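Local coordinates for ABC-type transport auxiliary lipoprotein component domain-containing protein (Xanthomonas campestris pv. campestris, PDB 2IQI) that is of unknown function but, by its family, is probably the auxiliary lipoprotein component of an ABC-type transport system, at residues Pro21-Ala35 and Phe81-Ile93. Numbering follows the deposited sequence.
Sequences PNPAWPQVSWQLLVA and FEDSGKIAAVARI
Leu32 on strand 31-34 and Val90 on strand 89-91 face each other as a parallel beta pair in the mixed sheet, with helix 69-82 leading into 89-91 through the turn at Ser84 and Gly85. Leu32 N donates to Ala89 O, Leu32 O accepts from Ala91 N, and Val34 N closes the ladder on Ala91 O at 2.8 Å. The other edge of 31-34 pairs with strand 101-110, so 89-91 lies outside it in the mixed sheet.

Toward the helix, Leu32 CG stands anti to the backbone N (chi1 -175°), which carries CD2 over one face of the Phe81 ring. This CH-pi contact brings CD2 within 3.6 Å of the Phe81 ring centroid, the two side chains crossing at about a right angle. Val34 CG2 approaches the same ring obliquely and meets Val90 CG1 at 3.8 Å, while Val77 and Val78 of the helix pack on Val34. Ile87 CD1 touches Leu32 CB at 3.7 Å and comes obliquely to the Trp30 ring, whose NE1 bonds to Gln182. On the opposite side of the ladder, Gln31 CG lies against Ala89 CB.

Before the strands, the two segments are joined by Val28 N, which donates to Lys86 O in a nearly straight bond (169° at the hydrogen). Lys86 bends at chi2 (-69°) and crosses Trp25 almost perpendicularly, its CG at the indole edge beside Ser84 CB; its NZ makes a weak bond to Trp25 O. Ser84 OG ties this turn together, donating to Phe81 O and accepting from Lys86 N at 3.1 Å in an ST turn.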
loop_
_atom_site.group_PDB
_atom_site.type_symbol
_atom_site.label_atom_id
_atom_site.label_comp_id
_atom_site.label_asym_id
_atom_site.label_seq_id
_atom_site.Cartn_x
_atom_site.Cartn_y
_atom_site.Cartn_z
ATOM N N PRO A 21 12.204 -8.786 -4.779
ATOM C CA PRO A 21 12.553 -8.174 -6.061
ATOM C C PRO A 21 12.185 -9.141 -7.178
ATOM O O PRO A 21 12.396 -10.359 -7.043
ATOM C CB PRO A 21 14.077 -8.041 -6.003
ATOM C CG PRO A 21 14.491 -8.456 -4.654
ATOM C CD PRO A 21 13.368 -8.981 -3.886
ATOM N N ASN A 22 11.633 -8.592 -8.256
ATOM C CA ASN A 22 11.232 -9.333 -9.435
ATOM C C ASN A 22 12.259 -9.198 -10.564
ATOM O O ASN A 22 12.560 -8.087 -10.987
ATOM C CB ASN A 22 9.883 -8.806 -9.905
ATOM C CG ASN A 22 9.377 -9.500 -11.152
ATOM O OD1 ASN A 22 10.140 -10.015 -11.966
ATOM N ND2 ASN A 22 8.081 -9.491 -11.318
ATOM N N PRO A 23 12.770 -10.334 -11.080
ATOM C CA PRO A 23 13.813 -10.301 -12.096
ATOM C C PRO A 23 13.414 -9.596 -13.350
ATOM O O PRO A 23 14.277 -9.225 -14.107
ATOM C CB PRO A 23 14.076 -11.787 -12.389
ATOM C CG PRO A 23 13.736 -12.450 -11.107
ATOM C CD PRO A 23 12.444 -11.728 -10.735
ATOM N N ALA A 24 12.135 -9.357 -13.564
ATOM C CA ALA A 24 11.761 -8.651 -14.769
ATOM C C ALA A 24 11.519 -7.155 -14.594
ATOM O O ALA A 24 11.041 -6.480 -15.538
ATOM C CB ALA A 24 10.562 -9.324 -15.414
ATOM N N TRP A 25 11.804 -6.627 -13.407
ATOM C CA TRP A 25 11.662 -5.201 -13.224
ATOM C C TRP A 25 12.888 -4.545 -13.838
ATOM O O TRP A 25 14.021 -4.964 -13.552
ATOM C CB TRP A 25 11.559 -4.814 -11.750
ATOM C CG TRP A 25 10.297 -5.272 -11.024
ATOM C CD1 TRP A 25 9.113 -5.663 -11.581
ATOM C CD2 TRP A 25 10.098 -5.328 -9.601
ATOM N NE1 TRP A 25 8.213 -5.982 -10.609
ATOM C CE2 TRP A 25 8.784 -5.787 -9.383
ATOM C CE3 TRP A 25 10.904 -5.027 -8.493
ATOM C CZ2 TRP A 25 8.261 -5.985 -8.105
ATOM C CZ3 TRP A 25 10.373 -5.225 -7.214
ATOM C CH2 TRP A 25 9.069 -5.707 -7.037
ATOM N N PRO A 26 12.684 -3.481 -14.643
ATOM C CA PRO A 26 13.835 -2.766 -15.170
ATOM C C PRO A 26 14.669 -2.209 -14.024
ATOM O O PRO A 26 14.113 -1.766 -12.983
ATOM C CB PRO A 26 13.209 -1.603 -15.950
ATOM C CG PRO A 26 11.877 -1.439 -15.365
ATOM C CD PRO A 26 11.428 -2.826 -15.018
ATOM N N GLN A 27 15.992 -2.288 -14.208
ATOM C CA GLN A 27 16.956 -1.531 -13.424
ATOM C C GLN A 27 17.001 -0.135 -14.004
ATOM O O GLN A 27 17.322 0.020 -15.172
ATOM C CB GLN A 27 18.322 -2.175 -13.504
ATOM C CG GLN A 27 19.283 -1.594 -12.493
ATOM C CD GLN A 27 20.279 -2.619 -11.980
ATOM O OE1 GLN A 27 20.859 -3.399 -12.759
ATOM N NE2 GLN A 27 20.483 -2.629 -10.658
ATOM N N VAL A 28 16.646 0.875 -13.215
ATOM C CA VAL A 28 16.504 2.223 -13.748
ATOM C C VAL A 28 17.607 3.155 -13.247
ATOM O O VAL A 28 18.480 2.740 -12.488
ATOM C CB VAL A 28 15.115 2.857 -13.454
ATOM C CG1 VAL A 28 13.971 1.957 -13.955
ATOM C CG2 VAL A 28 14.980 3.188 -11.991
ATOM N N SER A 29 17.571 4.412 -13.679
ATOM C CA SER A 29 18.503 5.411 -13.152
ATOM C C SER A 29 17.857 6.803 -12.948
ATOM O O SER A 29 18.560 7.764 -12.600
ATOM C CB SER A 29 19.713 5.531 -14.059
ATOM O OG SER A 29 19.350 6.329 -15.162
ATOM N N TRP A 30 16.537 6.911 -13.180
ATOM C CA TRP A 30 15.798 8.089 -12.727
ATOM C C TRP A 30 15.594 8.007 -11.189
ATOM O O TRP A 30 16.031 7.026 -10.524
ATOM C CB TRP A 30 14.496 8.297 -13.509
ATOM C CG TRP A 30 13.738 7.037 -13.750
ATOM C CD1 TRP A 30 13.851 6.220 -14.815
ATOM C CD2 TRP A 30 12.760 6.442 -12.890
ATOM N NE1 TRP A 30 13.003 5.153 -14.691
ATOM C CE2 TRP A 30 12.327 5.260 -13.510
ATOM C CE3 TRP A 30 12.211 6.792 -11.644
ATOM C CZ2 TRP A 30 11.346 4.420 -12.943
ATOM C CZ3 TRP A 30 11.235 5.946 -11.072
ATOM C CH2 TRP A 30 10.812 4.783 -11.731
ATOM N N GLN A 31 14.981 9.049 -10.621
ATOM C CA GLN A 31 14.968 9.213 -9.190
ATOM C C GLN A 31 13.556 9.396 -8.765
ATOM O O GLN A 31 12.801 10.100 -9.458
ATOM C CB GLN A 31 15.796 10.408 -8.775
ATOM C CG GLN A 31 17.279 10.228 -9.069
ATOM C CD GLN A 31 18.183 11.168 -8.265
ATOM O OE1 GLN A 31 19.386 10.883 -8.100
ATOM N NE2 GLN A 31 17.607 12.279 -7.740
ATOM N N LEU A 32 13.206 8.760 -7.633
ATOM C CA LEU A 32 11.832 8.645 -7.213
ATOM C C LEU A 32 11.559 9.296 -5.878
ATOM O O LEU A 32 12.219 9.024 -4.862
ATOM C CB LEU A 32 11.376 7.175 -7.199
ATOM C CG LEU A 32 9.895 6.842 -6.890
ATOM C CD1 LEU A 32 8.916 7.465 -7.885
ATOM C CD2 LEU A 32 9.671 5.350 -6.815
ATOM N N LEU A 33 10.560 10.159 -5.889
ATOM C CA LEU A 33 10.066 10.721 -4.659
ATOM C C LEU A 33 8.738 10.020 -4.329
ATOM O O LEU A 33 7.799 10.083 -5.139
ATOM C CB LEU A 33 9.879 12.251 -4.761
ATOM C CG LEU A 33 8.994 12.787 -3.621
ATOM C CD1 LEU A 33 9.762 12.737 -2.334
ATOM C CD2 LEU A 33 8.407 14.185 -3.852
ATOM N N VAL A 34 8.660 9.365 -3.163
ATOM C CA VAL A 34 7.427 8.755 -2.728
ATOM C C VAL A 34 6.712 9.759 -1.826
ATOM O O VAL A 34 7.177 10.050 -0.733
ATOM C CB VAL A 34 7.691 7.411 -1.983
ATOM C CG1 VAL A 34 6.389 6.810 -1.441
ATOM C CG2 VAL A 34 8.404 6.426 -2.874
ATOM N N ALA A 35 5.579 10.285 -2.269
ATOM C CA ALA A 35 4.783 11.185 -1.441
ATOM C C ALA A 35 4.136 10.522 -0.193
ATOM O O ALA A 35 4.091 9.283 -0.071
ATOM C CB ALA A 35 3.726 11.861 -2.292
ATOM N N PHE A 81 11.135 -0.388 -2.602
ATOM C CA PHE A 81 12.043 0.242 -3.572
ATOM C C PHE A 81 13.498 0.115 -3.143
ATOM O O PHE A 81 14.346 -0.224 -3.956
ATOM C CB PHE A 81 11.683 1.715 -3.848
ATOM C CG PHE A 81 10.442 1.894 -4.701
ATOM C CD1 PHE A 81 10.397 1.396 -6.003
ATOM C CD2 PHE A 81 9.328 2.555 -4.204
ATOM C CE1 PHE A 81 9.273 1.548 -6.776
ATOM C CE2 PHE A 81 8.190 2.711 -4.982
ATOM C CZ PHE A 81 8.154 2.221 -6.257
ATOM N N GLU A 82 13.778 0.377 -1.866
ATOM C CA GLU A 82 15.141 0.299 -1.334
ATOM C C GLU A 82 15.679 -1.094 -1.503
ATOM O O GLU A 82 16.756 -1.267 -2.067
ATOM C CB GLU A 82 15.223 0.762 0.118
ATOM C CG GLU A 82 15.159 2.293 0.248
ATOM C CD GLU A 82 14.890 2.822 1.648
ATOM O OE1 GLU A 82 14.698 2.048 2.627
ATOM O OE2 GLU A 82 14.857 4.062 1.772
ATOM N N ASP A 83 14.909 -2.090 -1.101
ATOM C CA ASP A 83 15.388 -3.468 -1.092
ATOM C C ASP A 83 15.361 -4.128 -2.462
ATOM O O ASP A 83 15.651 -5.311 -2.559
ATOM C CB ASP A 83 14.540 -4.345 -0.135
ATOM C CG ASP A 83 14.694 -3.947 1.358
ATOM O OD1 ASP A 83 15.716 -3.272 1.758
ATOM O OD2 ASP A 83 13.780 -4.335 2.136
ATOM N N SER A 84 14.964 -3.419 -3.514
ATOM C CA SER A 84 14.748 -4.112 -4.772
ATOM C C SER A 84 16.012 -4.288 -5.558
ATOM O O SER A 84 16.129 -5.243 -6.320
ATOM C CB SER A 84 13.723 -3.399 -5.620
ATOM O OG SER A 84 14.194 -2.131 -5.985
ATOM N N GLY A 85 16.963 -3.370 -5.386
ATOM C CA GLY A 85 18.155 -3.349 -6.221
ATOM C C GLY A 85 17.891 -2.703 -7.572
ATOM O O GLY A 85 18.801 -2.534 -8.362
ATOM N N LYS A 86 16.661 -2.284 -7.839
ATOM C CA LYS A 86 16.302 -1.770 -9.158
ATOM C C LYS A 86 16.423 -0.256 -9.304
ATOM O O LYS A 86 16.474 0.255 -10.422
ATOM C CB LYS A 86 14.908 -2.259 -9.557
ATOM C CG LYS A 86 14.738 -3.792 -9.498
ATOM C CD LYS A 86 15.536 -4.491 -10.580
ATOM C CE LYS A 86 15.590 -5.976 -10.311
ATOM N NZ LYS A 86 15.947 -6.740 -11.534
ATOM N N ILE A 87 16.502 0.448 -8.179
ATOM C CA ILE A 87 16.481 1.918 -8.174
ATOM C C ILE A 87 17.337 2.490 -7.042
ATOM O O ILE A 87 17.081 2.248 -5.874
ATOM C CB ILE A 87 15.035 2.481 -8.070
ATOM C CG1 ILE A 87 15.044 3.997 -8.063
ATOM C CG2 ILE A 87 14.324 1.965 -6.824
ATOM C CD1 ILE A 87 13.710 4.593 -8.351
ATOM N N ALA A 88 18.348 3.265 -7.412
ATOM C CA ALA A 88 19.315 3.739 -6.455
ATOM C C ALA A 88 18.785 4.944 -5.713
ATOM O O ALA A 88 19.269 5.230 -4.627
ATOM C CB ALA A 88 20.663 4.057 -7.136
ATOM N N ALA A 89 17.801 5.647 -6.266
ATOM C CA ALA A 89 17.343 6.876 -5.613
ATOM C C ALA A 89 15.843 6.940 -5.314
ATOM O O ALA A 89 15.041 7.275 -6.177
ATOM C CB ALA A 89 17.807 8.128 -6.404
ATOM N N VAL A 90 15.478 6.627 -4.077
ATOM C CA VAL A 90 14.106 6.742 -3.630
ATOM C C VAL A 90 14.145 7.545 -2.384
ATOM O O VAL A 90 14.983 7.291 -1.548
ATOM C CB VAL A 90 13.509 5.414 -3.179
ATOM C CG1 VAL A 90 11.995 5.433 -3.422
ATOM C CG2 VAL A 90 14.180 4.252 -3.861
ATOM N N ALA A 91 13.211 8.470 -2.221
ATOM C CA ALA A 91 13.230 9.311 -1.056
ATOM C C ALA A 91 11.820 9.738 -0.654
ATOM O O ALA A 91 10.875 9.592 -1.442
ATOM C CB ALA A 91 14.102 10.507 -1.331
ATOM N N ARG A 92 11.700 10.271 0.564
ATOM C CA ARG A 92 10.439 10.754 1.084
ATOM C C ARG A 92 10.505 12.263 1.040
ATOM O O ARG A 92 10.904 12.824 0.064
ATOM C CB ARG A 92 10.217 10.262 2.513
ATOM C CG ARG A 92 10.527 8.781 2.760
ATOM C CD ARG A 92 10.314 8.501 4.211
ATOM N NE ARG A 92 9.789 7.169 4.508
ATOM C CZ ARG A 92 10.555 6.098 4.731
ATOM N NH1 ARG A 92 11.891 6.182 4.650
ATOM N NH2 ARG A 92 9.992 4.931 5.040
ATOM N N ILE A 93 10.153 12.958 2.097
ATOM C CA ILE A 93 10.179 14.408 2.027
ATOM C C ILE A 93 11.056 15.022 3.131
ATOM O O ILE A 93 12.090 15.648 2.844
ATOM C CB ILE A 93 8.754 14.929 2.037
ATOM C CG1 ILE A 93 7.947 14.107 1.017
ATOM C CG2 ILE A 93 8.739 16.405 1.692
ATOM C CD1 ILE A 93 6.394 14.218 1.105
HETATM O O HOH W 1 18.436 5.178 -9.298
#